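Local coordinates for Mgp-operon protein 3 (Mycoplasma pneumoniae, PDB 6RJ1), which probably helps this human pathogen attach to host cells, as a membrane-bound adhesion protein with an extracellular N-terminal domain, at residues 778-790 with 851-865. Residues are numbered along the deposited sequence; the frame is centred on the assembly and turned at random.
Sequences FGTGLKAGVDPAP and LKDVTYIAESGLWFY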
loop_
_atom_site.group_PDB
_atom_site.type_symbol
_atom_site.label_atom_id
_atom_site.label_comp_id
_atom_site.label_asym_id
_atom_site.label_seq_id
_atom_site.Cartn_x
_atom_site.Cartn_y
_atom_site.Cartn_z
ATOM N N PHE A 778 -1.576 -6.734 -3.391
ATOM C CA PHE A 778 -1.919 -6.291 -2.048
ATOM C C PHE A 778 -1.032 -7.031 -1.053
ATOM O O PHE A 778 -0.740 -8.201 -1.248
ATOM C CB PHE A 778 -3.419 -6.560 -1.815
ATOM C CG PHE A 778 -3.913 -6.574 -0.392
ATOM C CD1 PHE A 778 -4.275 -5.397 0.246
ATOM C CD2 PHE A 778 -4.087 -7.770 0.286
ATOM C CE1 PHE A 778 -4.768 -5.413 1.549
ATOM C CE2 PHE A 778 -4.578 -7.781 1.591
ATOM C CZ PHE A 778 -4.915 -6.601 2.213
ATOM N N GLY A 779 -0.600 -6.333 -0.018
ATOM C CA GLY A 779 0.262 -6.884 1.018
ATOM C C GLY A 779 -0.284 -6.607 2.396
ATOM O O GLY A 779 -0.709 -5.489 2.677
ATOM N N THR A 780 -0.275 -7.625 3.263
ATOM C CA THR A 780 -0.824 -7.540 4.614
ATOM C C THR A 780 -0.077 -8.433 5.612
ATOM O O THR A 780 0.558 -9.416 5.224
ATOM C CB THR A 780 -2.352 -7.872 4.570
ATOM O OG1 THR A 780 -2.969 -7.563 5.819
ATOM C CG2 THR A 780 -2.639 -9.329 4.202
ATOM N N GLY A 781 -0.217 -8.092 6.886
ATOM C CA GLY A 781 0.286 -8.855 8.015
ATOM C C GLY A 781 1.778 -8.960 8.175
ATOM O O GLY A 781 2.284 -10.070 8.348
ATOM N N LEU A 782 2.496 -7.825 8.188
ATOM C CA LEU A 782 3.934 -7.899 8.427
ATOM C C LEU A 782 4.192 -8.264 9.896
ATOM O O LEU A 782 3.655 -7.613 10.799
ATOM C CB LEU A 782 4.695 -6.623 8.042
ATOM C CG LEU A 782 6.201 -6.738 8.257
ATOM C CD1 LEU A 782 6.922 -7.107 6.994
ATOM C CD2 LEU A 782 6.760 -5.524 8.886
ATOM N N LYS A 783 4.963 -9.343 10.120
ATOM C CA LYS A 783 5.332 -9.799 11.450
ATOM C C LYS A 783 6.764 -10.275 11.447
ATOM O O LYS A 783 7.145 -11.116 10.629
ATOM C CB LYS A 783 4.416 -10.931 11.929
ATOM C CG LYS A 783 3.701 -10.643 13.234
ATOM C CD LYS A 783 4.561 -10.793 14.472
ATOM C CE LYS A 783 3.715 -10.744 15.725
ATOM N NZ LYS A 783 2.972 -9.450 15.880
ATOM N N ALA A 784 7.556 -9.739 12.368
ATOM C CA ALA A 784 8.953 -10.117 12.545
ATOM C C ALA A 784 9.038 -11.295 13.500
ATOM O O ALA A 784 8.101 -11.550 14.259
ATOM C CB ALA A 784 9.736 -8.943 13.105
ATOM N N GLY A 785 10.161 -11.994 13.461
ATOM C CA GLY A 785 10.409 -13.132 14.331
ATOM C C GLY A 785 11.858 -13.548 14.426
ATOM O O GLY A 785 12.523 -13.681 13.400
ATOM N N VAL A 786 12.348 -13.774 15.661
ATOM C CA VAL A 786 13.724 -14.235 15.930
ATOM C C VAL A 786 13.737 -15.760 15.824
ATOM O O VAL A 786 13.007 -16.433 16.556
ATOM C CB VAL A 786 14.293 -13.749 17.297
ATOM C CG1 VAL A 786 15.724 -14.242 17.514
ATOM C CG2 VAL A 786 14.233 -12.234 17.417
ATOM N N ASP A 787 14.558 -16.293 14.905
ATOM C CA ASP A 787 14.712 -17.727 14.663
ATOM C C ASP A 787 15.170 -18.443 15.952
ATOM O O ASP A 787 16.175 -18.032 16.543
ATOM C CB ASP A 787 15.685 -17.967 13.488
ATOM C CG ASP A 787 15.960 -19.419 13.122
ATOM O OD1 ASP A 787 14.984 -20.199 12.987
ATOM O OD2 ASP A 787 17.152 -19.770 12.943
ATOM N N PRO A 788 14.406 -19.452 16.445
ATOM C CA PRO A 788 14.805 -20.131 17.695
ATOM C C PRO A 788 16.035 -21.027 17.560
ATOM O O PRO A 788 16.708 -21.284 18.556
ATOM C CB PRO A 788 13.564 -20.942 18.071
ATOM C CG PRO A 788 12.863 -21.180 16.785
ATOM C CD PRO A 788 13.169 -20.029 15.880
ATOM N N ALA A 789 16.313 -21.508 16.329
ATOM C CA ALA A 789 17.431 -22.394 16.000
ATOM C C ALA A 789 18.787 -21.769 16.363
ATOM O O ALA A 789 18.979 -20.571 16.133
ATOM C CB ALA A 789 17.392 -22.755 14.521
ATOM N N PRO A 790 19.725 -22.544 16.959
ATOM C CA PRO A 790 21.022 -21.956 17.331
ATOM C C PRO A 790 21.919 -21.643 16.132
ATOM O O PRO A 790 21.932 -22.386 15.147
ATOM C CB PRO A 790 21.641 -23.017 18.247
ATOM C CG PRO A 790 21.047 -24.294 17.804
ATOM C CD PRO A 790 19.658 -23.976 17.325
ATOM N N LEU A 851 -7.939 -10.497 7.282
ATOM C CA LEU A 851 -6.946 -10.802 8.310
ATOM C C LEU A 851 -7.275 -10.113 9.624
ATOM O O LEU A 851 -7.404 -8.889 9.671
ATOM C CB LEU A 851 -5.517 -10.468 7.846
ATOM C CG LEU A 851 -4.406 -10.692 8.884
ATOM C CD1 LEU A 851 -3.972 -12.141 8.938
ATOM C CD2 LEU A 851 -3.238 -9.823 8.600
ATOM N N LYS A 852 -7.450 -10.907 10.684
ATOM C CA LYS A 852 -7.773 -10.327 11.976
ATOM C C LYS A 852 -6.569 -10.352 12.919
ATOM O O LYS A 852 -6.434 -9.438 13.733
ATOM C CB LYS A 852 -9.053 -10.946 12.579
ATOM C CG LYS A 852 -8.872 -11.966 13.688
ATOM C CD LYS A 852 -9.629 -11.526 14.926
ATOM C CE LYS A 852 -9.959 -12.668 15.853
ATOM N NZ LYS A 852 -10.962 -12.255 16.872
ATOM N N ASP A 853 -5.670 -11.344 12.781
ATOM C CA ASP A 853 -4.522 -11.435 13.678
ATOM C C ASP A 853 -3.293 -12.126 13.094
ATOM O O ASP A 853 -3.414 -13.038 12.276
ATOM C CB ASP A 853 -4.956 -12.128 14.989
ATOM C CG ASP A 853 -3.832 -12.377 15.969
ATOM O OD1 ASP A 853 -3.344 -11.390 16.583
ATOM O OD2 ASP A 853 -3.416 -13.548 16.102
ATOM N N VAL A 854 -2.103 -11.679 13.525
ATOM C CA VAL A 854 -0.827 -12.307 13.184
ATOM C C VAL A 854 -0.078 -12.530 14.489
ATOM O O VAL A 854 0.035 -11.601 15.293
ATOM C CB VAL A 854 0.063 -11.576 12.151
ATOM C CG1 VAL A 854 1.107 -12.531 11.592
ATOM C CG2 VAL A 854 -0.755 -10.973 11.020
ATOM N N THR A 855 0.430 -13.755 14.694
ATOM C CA THR A 855 1.165 -14.141 15.895
ATOM C C THR A 855 2.418 -14.896 15.508
ATOM O O THR A 855 2.386 -15.683 14.567
ATOM C CB THR A 855 0.279 -15.031 16.791
ATOM O OG1 THR A 855 -0.988 -14.406 16.982
ATOM C CG2 THR A 855 0.907 -15.320 18.139
ATOM N N TYR A 856 3.512 -14.677 16.251
ATOM C CA TYR A 856 4.760 -15.404 16.076
ATOM C C TYR A 856 5.017 -16.166 17.364
ATOM O O TYR A 856 4.939 -15.576 18.444
ATOM C CB TYR A 856 5.923 -14.463 15.740
ATOM C CG TYR A 856 7.245 -15.172 15.528
ATOM C CD1 TYR A 856 7.528 -15.818 14.327
ATOM C CD2 TYR A 856 8.227 -15.173 16.514
ATOM C CE1 TYR A 856 8.754 -16.454 14.115
ATOM C CE2 TYR A 856 9.449 -15.822 16.322
ATOM C CZ TYR A 856 9.713 -16.450 15.114
ATOM O OH TYR A 856 10.928 -17.057 14.900
ATOM N N ILE A 857 5.283 -17.481 17.260
ATOM C CA ILE A 857 5.574 -18.331 18.416
ATOM C C ILE A 857 7.075 -18.563 18.472
ATOM O O ILE A 857 7.613 -19.308 17.656
ATOM C CB ILE A 857 4.732 -19.634 18.414
ATOM C CG1 ILE A 857 3.195 -19.336 18.376
ATOM C CG2 ILE A 857 5.117 -20.565 19.575
ATOM C CD1 ILE A 857 2.548 -18.465 19.550
ATOM N N ALA A 858 7.746 -17.868 19.406
ATOM C CA ALA A 858 9.198 -17.853 19.633
ATOM C C ALA A 858 9.867 -19.229 19.647
ATOM O O ALA A 858 10.855 -19.430 18.944
ATOM C CB ALA A 858 9.503 -17.124 20.932
ATOM N N GLU A 859 9.323 -20.161 20.440
ATOM C CA GLU A 859 9.833 -21.522 20.647
ATOM C C GLU A 859 9.796 -22.405 19.394
ATOM O O GLU A 859 10.682 -23.248 19.226
ATOM C CB GLU A 859 9.145 -22.230 21.841
ATOM C CG GLU A 859 7.681 -21.872 22.118
ATOM C CD GLU A 859 7.422 -20.688 23.034
ATOM O OE1 GLU A 859 6.466 -20.764 23.840
ATOM O OE2 GLU A 859 8.153 -19.677 22.932
ATOM N N SER A 860 8.762 -22.237 18.547
ATOM C CA SER A 860 8.593 -23.023 17.324
ATOM C C SER A 860 9.074 -22.305 16.060
ATOM O O SER A 860 9.343 -22.961 15.050
ATOM C CB SER A 860 7.149 -23.505 17.171
ATOM O OG SER A 860 6.210 -22.456 17.008
ATOM N N GLY A 861 9.194 -20.978 16.137
ATOM C CA GLY A 861 9.611 -20.122 15.031
ATOM C C GLY A 861 8.581 -20.032 13.919
ATOM O O GLY A 861 8.939 -19.800 12.761
ATOM N N LEU A 862 7.289 -20.210 14.279
ATOM C CA LEU A 862 6.164 -20.210 13.351
ATOM C C LEU A 862 5.258 -19.027 13.515
ATOM O O LEU A 862 4.961 -18.608 14.633
ATOM C CB LEU A 862 5.335 -21.500 13.477
ATOM C CG LEU A 862 6.080 -22.828 13.412
ATOM C CD1 LEU A 862 5.202 -23.954 13.893
ATOM C CD2 LEU A 862 6.614 -23.104 12.017
ATOM N N TRP A 863 4.801 -18.505 12.383
ATOM C CA TRP A 863 3.856 -17.409 12.296
ATOM C C TRP A 863 2.469 -18.018 12.065
ATOM O O TRP A 863 2.339 -19.002 11.323
ATOM C CB TRP A 863 4.204 -16.498 11.114
ATOM C CG TRP A 863 5.435 -15.657 11.273
ATOM C CD1 TRP A 863 5.487 -14.360 11.693
ATOM C CD2 TRP A 863 6.764 -15.995 10.847
ATOM N NE1 TRP A 863 6.772 -13.879 11.593
ATOM C CE2 TRP A 863 7.576 -14.858 11.068
ATOM C CE3 TRP A 863 7.349 -17.149 10.288
ATOM C CZ2 TRP A 863 8.947 -14.848 10.775
ATOM C CZ3 TRP A 863 8.710 -17.142 10.010
ATOM C CH2 TRP A 863 9.492 -16.000 10.246
ATOM N N PHE A 864 1.440 -17.429 12.696
ATOM C CA PHE A 864 0.054 -17.859 12.543
ATOM C C PHE A 864 -0.801 -16.682 12.114
ATOM O O PHE A 864 -0.860 -15.674 12.818
ATOM C CB PHE A 864 -0.470 -18.525 13.825
ATOM C CG PHE A 864 0.252 -19.798 14.192
ATOM C CD1 PHE A 864 -0.038 -20.994 13.546
ATOM C CD2 PHE A 864 1.220 -19.804 15.191
ATOM C CE1 PHE A 864 0.640 -22.170 13.880
ATOM C CE2 PHE A 864 1.898 -20.980 15.524
ATOM C CZ PHE A 864 1.602 -22.156 14.868
ATOM N N TYR A 865 -1.416 -16.794 10.926
ATOM C CA TYR A 865 -2.270 -15.765 10.321
ATOM C C TYR A 865 -3.730 -16.149 10.462
ATOM O O TYR A 865 -4.169 -17.133 9.861
ATOM C CB TYR A 865 -1.909 -15.560 8.846
ATOM C CG TYR A 865 -0.625 -14.794 8.635
ATOM C CD1 TYR A 865 0.616 -15.419 8.772
ATOM C CD2 TYR A 865 -0.645 -13.448 8.279
ATOM C CE1 TYR A 865 1.806 -14.708 8.598
ATOM C CE2 TYR A 865 0.535 -12.733 8.085
ATOM C CZ TYR A 865 1.759 -13.365 8.248
ATOM O OH TYR A 865 2.923 -12.658 8.066
#
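With CG of Y856 trans to its backbone N (chi1 -179°), the tyrosine ring extends across to G785 and V786, whereas W863 and Y865, whose CG atoms stand opposite their own carbonyl carbons (chi1 -75° in Y865), raise their rings toward K783 and G781. G785 suits its place because it has no side chain: its CA sits over the centre of the Y856 ring, 3.5 Å from the centroid, in a CH-pi contact. The same ring ends in a hydroxyl that donates to V786 O (OH to O 2.7 Å) from above the carbonyl plane, and R895 also bonds this OH. Y865 OH meets G781 O at 2.7 Å, nearly in line with the carbonyl (C=O...O angle 162°). G781 combines positive phi with a bare CA that accepts L851 CD2 at 3.7 Å and V854 CG2 at 3.8 Å. Being beta-branched, V854 fills two sides at once: CG1 lies over the centre of the Y865 ring and touches K783 CG at 3.6 Å, while CG2 turns to G781. K783 serves through its aliphatic stem, CG against V854, CD beside Y856 CB and CE along the backbone from V854 to Y856, while its carbonyl O receives a weak hydrogen bond from W863 NE1 (3.0 Å). The puckered ring of P788 rests on the 858-861 turn, with CD against G861 CA at 3.7 Å. These are side-chain bridges between two antiparallel sheets: strand 779-786 pairs with 799-805, and strand 851-857 with 862-868. The sheets probably pack as neighbouring beta-propeller blades, the fold of the MgpC adhesin family. W863 and Y865 also reach V802 of strand 799-805, and strand 888-896 flanks 862-868 on its other edge.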